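Local coordinates for ATP phosphoribosyltransferase (PDB 1O63), which probably catalyses the first step of histidine biosynthesis, condensing ATP with 5-phosphoribose 1-diphosphate to N'-(5'-phosphoribosyl)-ATP, as the short-form catalytic subunit that pairs with HisZ, at residues 54-60 with 175-180; 77-81 with 192-196. All blocks are in the same frame, centred on the assembly; numbering follows the deposited sequence.

Contact 1: residues 54-60 with 175-180; sequences LVHGVAD and VVNPVS
Asn177 turns its CG anti to the backbone N (chi1 171°), which lays the carboxamide alongside the turn at 54-60; Leu54, with CG anti to its carbonyl carbon (chi1 -68°), sends CD1 and CD2 to Val175 and Asn177. The Asn177 amide is used at both ends. Its ND2 donates to Ala59 O at 3.3 Å, in a bent bond tilted from both the amide and the carbonyl plane, and gives water 1 a hydrogen bond of 2.7 Å. Its OD1 accepts from Val179 N at 3.2 Å, from above the carbonyl plane. Beside it, the backbone Asn177 N donates to Asp60 O at 2.9 Å and a nearly straight 165°, and Val176 CA adds a CH...O contact to the same oxygen. ND2 lies 3.5 Å from Gly57 CA. Ser180 OG faces Asp60 OD1 at a modelled distance too short to be trusted in detail, though a hydrogen bond is indicated, while OD2 takes a salt bridge from Lys184 and the backbone NH of Lys4; the Lys184 ammonium probably favours the ionised carboxylate. Leu54 CD1 meets Val175 CG2 at 3.3 Å, tighter than usual for two methyls, and CD2 lies 4.0 Å from Asn177 CB. Two standard motifs thus face each other: a Schellman motif with Gly57 at positive phi, ending helix 50-55, and an Asn N-cap opening helix 178-183 directly after strand 161-176.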
loop_
_atom_site.group_PDB
_atom_site.type_symbol
_atom_site.label_atom_id
_atom_site.label_comp_id
_atom_site.label_asym_id
_atom_site.label_seq_id
_atom_site.Cartn_x
_atom_site.Cartn_y
_atom_site.Cartn_z
ATOM N N LEU A 54 6.397 0.919 -16.769
ATOM C CA LEU A 54 7.279 1.513 -17.759
ATOM C C LEU A 54 8.645 0.833 -17.824
ATOM O O LEU A 54 9.139 0.470 -18.903
ATOM C CB LEU A 54 7.495 3.006 -17.430
ATOM C CG LEU A 54 6.212 3.853 -17.625
ATOM C CD1 LEU A 54 6.278 5.128 -16.784
ATOM C CD2 LEU A 54 6.092 4.199 -19.101
ATOM N N VAL A 55 9.261 0.625 -16.649
ATOM C CA VAL A 55 10.601 0.016 -16.626
ATOM C C VAL A 55 10.598 -1.346 -17.278
ATOM O O VAL A 55 11.539 -1.724 -18.003
ATOM C CB VAL A 55 11.160 -0.059 -15.203
ATOM C CG1 VAL A 55 12.508 -0.776 -15.182
ATOM C CG2 VAL A 55 11.314 1.335 -14.593
ATOM N N HIS A 56 9.550 -2.136 -17.061
ATOM C CA HIS A 56 9.425 -3.454 -17.673
ATOM C C HIS A 56 9.074 -3.375 -19.147
ATOM O O HIS A 56 9.029 -4.411 -19.820
ATOM C CB HIS A 56 8.381 -4.298 -16.908
ATOM C CG HIS A 56 8.967 -4.914 -15.667
ATOM N ND1 HIS A 56 9.187 -4.184 -14.515
ATOM C CD2 HIS A 56 9.395 -6.172 -15.415
ATOM C CE1 HIS A 56 9.729 -4.976 -13.586
ATOM N NE2 HIS A 56 9.867 -6.168 -14.111
ATOM N N GLY A 57 8.748 -2.208 -19.675
ATOM C CA GLY A 57 8.444 -2.035 -21.079
ATOM C C GLY A 57 7.049 -2.369 -21.525
ATOM O O GLY A 57 6.825 -2.493 -22.759
ATOM N N VAL A 58 6.060 -2.469 -20.630
ATOM C CA VAL A 58 4.702 -2.797 -21.102
ATOM C C VAL A 58 3.891 -1.550 -21.407
ATOM O O VAL A 58 2.820 -1.598 -22.052
ATOM C CB VAL A 58 3.972 -3.729 -20.127
ATOM C CG1 VAL A 58 4.751 -5.062 -19.992
ATOM C CG2 VAL A 58 3.819 -3.094 -18.762
ATOM N N ALA A 59 4.370 -0.406 -20.960
ATOM C CA ALA A 59 3.748 0.881 -21.196
ATOM C C ALA A 59 4.779 1.835 -21.837
ATOM O O ALA A 59 5.971 1.705 -21.574
ATOM C CB ALA A 59 3.278 1.478 -19.869
ATOM N N ASP A 60 4.311 2.783 -22.615
ATOM C CA ASP A 60 5.152 3.776 -23.257
ATOM C C ASP A 60 5.268 5.049 -22.413
ATOM O O ASP A 60 6.340 5.638 -22.319
ATOM C CB ASP A 60 4.524 4.166 -24.627
ATOM C CG ASP A 60 4.515 2.940 -25.559
ATOM O OD1 ASP A 60 5.593 2.351 -25.716
ATOM O OD2 ASP A 60 3.456 2.642 -26.121
ATOM N N VAL A 175 6.299 10.639 -17.394
ATOM C CA VAL A 175 7.504 9.830 -17.498
ATOM C C VAL A 175 7.393 8.918 -18.721
ATOM O O VAL A 175 6.285 8.472 -19.042
ATOM C CB VAL A 175 7.793 8.982 -16.263
ATOM C CG1 VAL A 175 8.463 9.828 -15.180
ATOM C CG2 VAL A 175 6.553 8.283 -15.719
ATOM N N VAL A 176 8.499 8.718 -19.426
ATOM C CA VAL A 176 8.440 7.962 -20.682
ATOM C C VAL A 176 9.412 6.788 -20.634
ATOM O O VAL A 176 10.557 6.945 -20.225
ATOM C CB VAL A 176 8.793 8.863 -21.882
ATOM C CG1 VAL A 176 8.896 8.090 -23.193
ATOM C CG2 VAL A 176 7.749 9.980 -22.104
ATOM N N ASN A 177 8.972 5.637 -21.121
ATOM C CA ASN A 177 9.881 4.475 -21.259
ATOM C C ASN A 177 10.915 4.824 -22.326
ATOM O O ASN A 177 10.583 5.161 -23.461
ATOM C CB ASN A 177 9.023 3.286 -21.680
ATOM C CG ASN A 177 9.755 2.032 -22.084
ATOM O OD1 ASN A 177 10.959 1.888 -21.895
ATOM N ND2 ASN A 177 8.997 1.093 -22.644
ATOM N N PRO A 178 12.196 4.825 -21.987
ATOM C CA PRO A 178 13.260 5.161 -22.907
ATOM C C PRO A 178 13.280 4.359 -24.193
ATOM O O PRO A 178 13.675 4.854 -25.257
ATOM C CB PRO A 178 14.545 4.934 -22.120
ATOM C CG PRO A 178 14.163 4.272 -20.860
ATOM C CD PRO A 178 12.703 4.518 -20.630
ATOM N N VAL A 179 12.930 3.086 -24.159
ATOM C CA VAL A 179 12.877 2.266 -25.363
ATOM C C VAL A 179 11.784 2.737 -26.312
ATOM O O VAL A 179 11.975 2.782 -27.538
ATOM C CB VAL A 179 12.632 0.783 -25.025
ATOM C CG1 VAL A 179 12.383 -0.023 -26.283
ATOM C CG2 VAL A 179 13.802 0.212 -24.244
ATOM N N SER A 180 10.636 3.145 -25.765
ATOM C CA SER A 180 9.514 3.640 -26.537
ATOM C C SER A 180 9.894 4.914 -27.300
ATOM O O SER A 180 9.440 5.165 -28.413
ATOM C CB SER A 180 8.314 3.982 -25.632
ATOM O OG SER A 180 7.772 2.802 -25.088
HETATM O O HOH W 1 9.806 -1.224 -23.881
#

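Contact 2: residues 77-81 with 192-196; sequences IQPFF and LEKLQ
Phe80 is the main bump of the loop, its ring set flat against the side chain of Gln196 on helix 185-204. Gln196 CB sits almost exactly over the ring centre, 3.7 Å from the centroid and 8° off the normal, a CH-pi contact. The rest of the glutamine, extended beyond CG, runs back over the ring toward its root, in the opposite direction to the phenylalanine. The carboxamide therefore ends as a flat lid, its plane 7° from that of the ring, with CD 3.6 Å from Phe80 CG and NE2 3.5 Å from Phe80 CB. Phe80 CG stands between the backbone N and the carbonyl carbon (chi1 61°), which aims CZ at the helix. There Leu195 CG meets the ring edge, 4.1 Å from CZ, and Leu192 O approaches CE2 obliquely at 3.7 Å. The ring thus lies in a shallow hollow formed by the Leu192 carbonyl, Leu195 and Gln196, the first and last one helical turn apart, and it fastens the loop before strand 81-94 to the C-terminal helix of the HisG chain, within a periplasmic-binding-protein-like fold. Pro79 makes a second, smaller bump: its CB rests 3.8 Å from Leu192 CD1, the two side chains crossing at about a right angle, while the proline is backed by Val174 and Val176 of strand 161-176. With Phe80 cut back to an alanine, the space against Leu195 and the Leu192 carbonyl would probably be left unfilled and the Gln196 carboxamide, losing the ring it stacks on, would be less fixed in its turn. Deeper in, Leu195 reaches Tyr19 and Thr23 of helix 13-23 and Phe63 of strand 61-65. Beside the stack, water 2 accepts from Gln196 NE2 at 2.9 Å and donates weakly to Phe81 O.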
loop_
_atom_site.group_PDB
_atom_site.type_symbol
_atom_site.label_atom_id
_atom_site.label_comp_id
_atom_site.label_asym_id
_atom_site.label_seq_id
_atom_site.Cartn_x
_atom_site.Cartn_y
_atom_site.Cartn_z
ATOM N N ILE A 77 12.498 8.977 -18.466
ATOM C CA ILE A 77 12.601 10.320 -19.005
ATOM C C ILE A 77 11.387 11.173 -18.694
ATOM O O ILE A 77 10.252 10.744 -18.909
ATOM C CB ILE A 77 12.713 10.186 -20.557
ATOM C CG1 ILE A 77 14.067 9.516 -20.891
ATOM C CG2 ILE A 77 12.569 11.497 -21.284
ATOM C CD1 ILE A 77 14.022 8.927 -22.304
ATOM N N GLN A 78 11.613 12.416 -18.278
ATOM C CA GLN A 78 10.523 13.351 -18.036
ATOM C C GLN A 78 10.559 14.410 -19.139
ATOM O O GLN A 78 11.488 15.241 -19.111
ATOM C CB GLN A 78 10.693 14.065 -16.679
ATOM C CG GLN A 78 10.445 13.192 -15.465
ATOM C CD GLN A 78 10.381 14.005 -14.167
ATOM O OE1 GLN A 78 9.682 15.036 -14.079
ATOM N NE2 GLN A 78 11.107 13.524 -13.182
ATOM N N PRO A 79 9.658 14.358 -20.106
ATOM C CA PRO A 79 9.732 15.242 -21.250
ATOM C C PRO A 79 9.446 16.681 -20.875
ATOM O O PRO A 79 10.004 17.594 -21.476
ATOM C CB PRO A 79 8.696 14.695 -22.231
ATOM C CG PRO A 79 7.741 13.924 -21.346
ATOM C CD PRO A 79 8.633 13.307 -20.303
ATOM N N PHE A 80 8.541 16.901 -19.919
ATOM C CA PHE A 80 8.213 18.279 -19.537
ATOM C C PHE A 80 7.645 18.358 -18.131
ATOM O O PHE A 80 7.361 17.343 -17.488
ATOM C CB PHE A 80 7.288 18.905 -20.571
ATOM C CG PHE A 80 5.964 18.236 -20.764
ATOM C CD1 PHE A 80 4.878 18.561 -19.964
ATOM C CD2 PHE A 80 5.783 17.289 -21.765
ATOM C CE1 PHE A 80 3.645 17.964 -20.142
ATOM C CE2 PHE A 80 4.557 16.690 -21.951
ATOM C CZ PHE A 80 3.490 17.017 -21.155
ATOM N N PHE A 81 7.403 19.590 -17.694
ATOM C CA PHE A 81 6.919 19.912 -16.354
ATOM C C PHE A 81 5.430 20.137 -16.250
ATOM O O PHE A 81 4.839 20.939 -16.968
ATOM C CB PHE A 81 7.670 21.212 -15.933
ATOM C CG PHE A 81 7.394 21.712 -14.551
ATOM C CD1 PHE A 81 6.334 22.564 -14.294
ATOM C CD2 PHE A 81 8.232 21.378 -13.495
ATOM C CE1 PHE A 81 6.087 23.034 -13.015
ATOM C CE2 PHE A 81 7.999 21.856 -12.227
ATOM C CZ PHE A 81 6.921 22.687 -11.980
ATOM N N LEU A 192 3.287 13.833 -27.162
ATOM C CA LEU A 192 3.786 14.684 -26.073
ATOM C C LEU A 192 3.637 16.169 -26.388
ATOM O O LEU A 192 3.444 16.990 -25.480
ATOM C CB LEU A 192 5.242 14.352 -25.740
ATOM C CG LEU A 192 5.481 12.938 -25.185
ATOM C CD1 LEU A 192 6.954 12.676 -24.937
ATOM C CD2 LEU A 192 4.662 12.740 -23.915
ATOM N N GLU A 193 3.720 16.546 -27.664
ATOM C CA GLU A 193 3.507 17.931 -28.063
ATOM C C GLU A 193 2.062 18.358 -27.811
ATOM O O GLU A 193 1.850 19.411 -27.225
ATOM C CB GLU A 193 3.805 18.155 -29.545
ATOM C CG GLU A 193 5.251 18.058 -29.959
ATOM C CD GLU A 193 5.494 18.590 -31.361
ATOM O OE1 GLU A 193 4.894 19.627 -31.720
ATOM O OE2 GLU A 193 6.276 17.965 -32.111
ATOM N N LYS A 194 1.098 17.594 -28.307
ATOM C CA LYS A 194 -0.300 17.890 -28.055
ATOM C C LYS A 194 -0.618 17.949 -26.560
ATOM O O LYS A 194 -1.349 18.828 -26.101
ATOM C CB LYS A 194 -1.203 16.841 -28.697
ATOM C CG LYS A 194 -1.117 16.755 -30.204
ATOM C CD LYS A 194 -2.109 15.725 -30.746
ATOM C CE LYS A 194 -3.534 16.126 -30.426
ATOM N NZ LYS A 194 -4.488 15.686 -31.483
ATOM N N LEU A 195 -0.084 16.994 -25.800
ATOM C CA LEU A 195 -0.350 16.922 -24.367
ATOM C C LEU A 195 0.219 18.099 -23.609
ATOM O O LEU A 195 -0.489 18.706 -22.785
ATOM C CB LEU A 195 0.192 15.591 -23.834
ATOM C CG LEU A 195 -0.041 15.269 -22.366
ATOM C CD1 LEU A 195 -1.526 15.055 -22.102
ATOM C CD2 LEU A 195 0.770 14.023 -21.975
ATOM N N GLN A 196 1.451 18.530 -23.893
ATOM C CA GLN A 196 2.003 19.708 -23.207
ATOM C C GLN A 196 1.170 20.958 -23.486
ATOM O O GLN A 196 0.935 21.777 -22.584
ATOM C CB GLN A 196 3.467 19.922 -23.560
ATOM C CG GLN A 196 4.212 20.964 -22.729
ATOM C CD GLN A 196 5.685 21.022 -23.069
ATOM O OE1 GLN A 196 6.120 20.399 -24.045
ATOM N NE2 GLN A 196 6.485 21.772 -22.323
HETATM O O HOH W 2 5.322 22.639 -19.837
#

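From the N terminus the chain passes residues 54-60 at the end of helix 50-55, then 77-81 ahead of strand 81-94. It runs through the far part of the molecule and returns along strand 161-176 to 175-180, where contact 1 closes a loop with 114 residues between its segments. Helix 178-183 leads into helix 185-204, and at 192-196 contact 2 closes its own loop of 110 residues. The two loops cross rather than nest. Their centres lie about 14 Å apart, joined by a probable hydrogen bond from Val176 N to Ile77 O (2.7 Å) and by Pro178 packing on Ile77. Together they tie the returning strand and the last two helices to the first half of the chain.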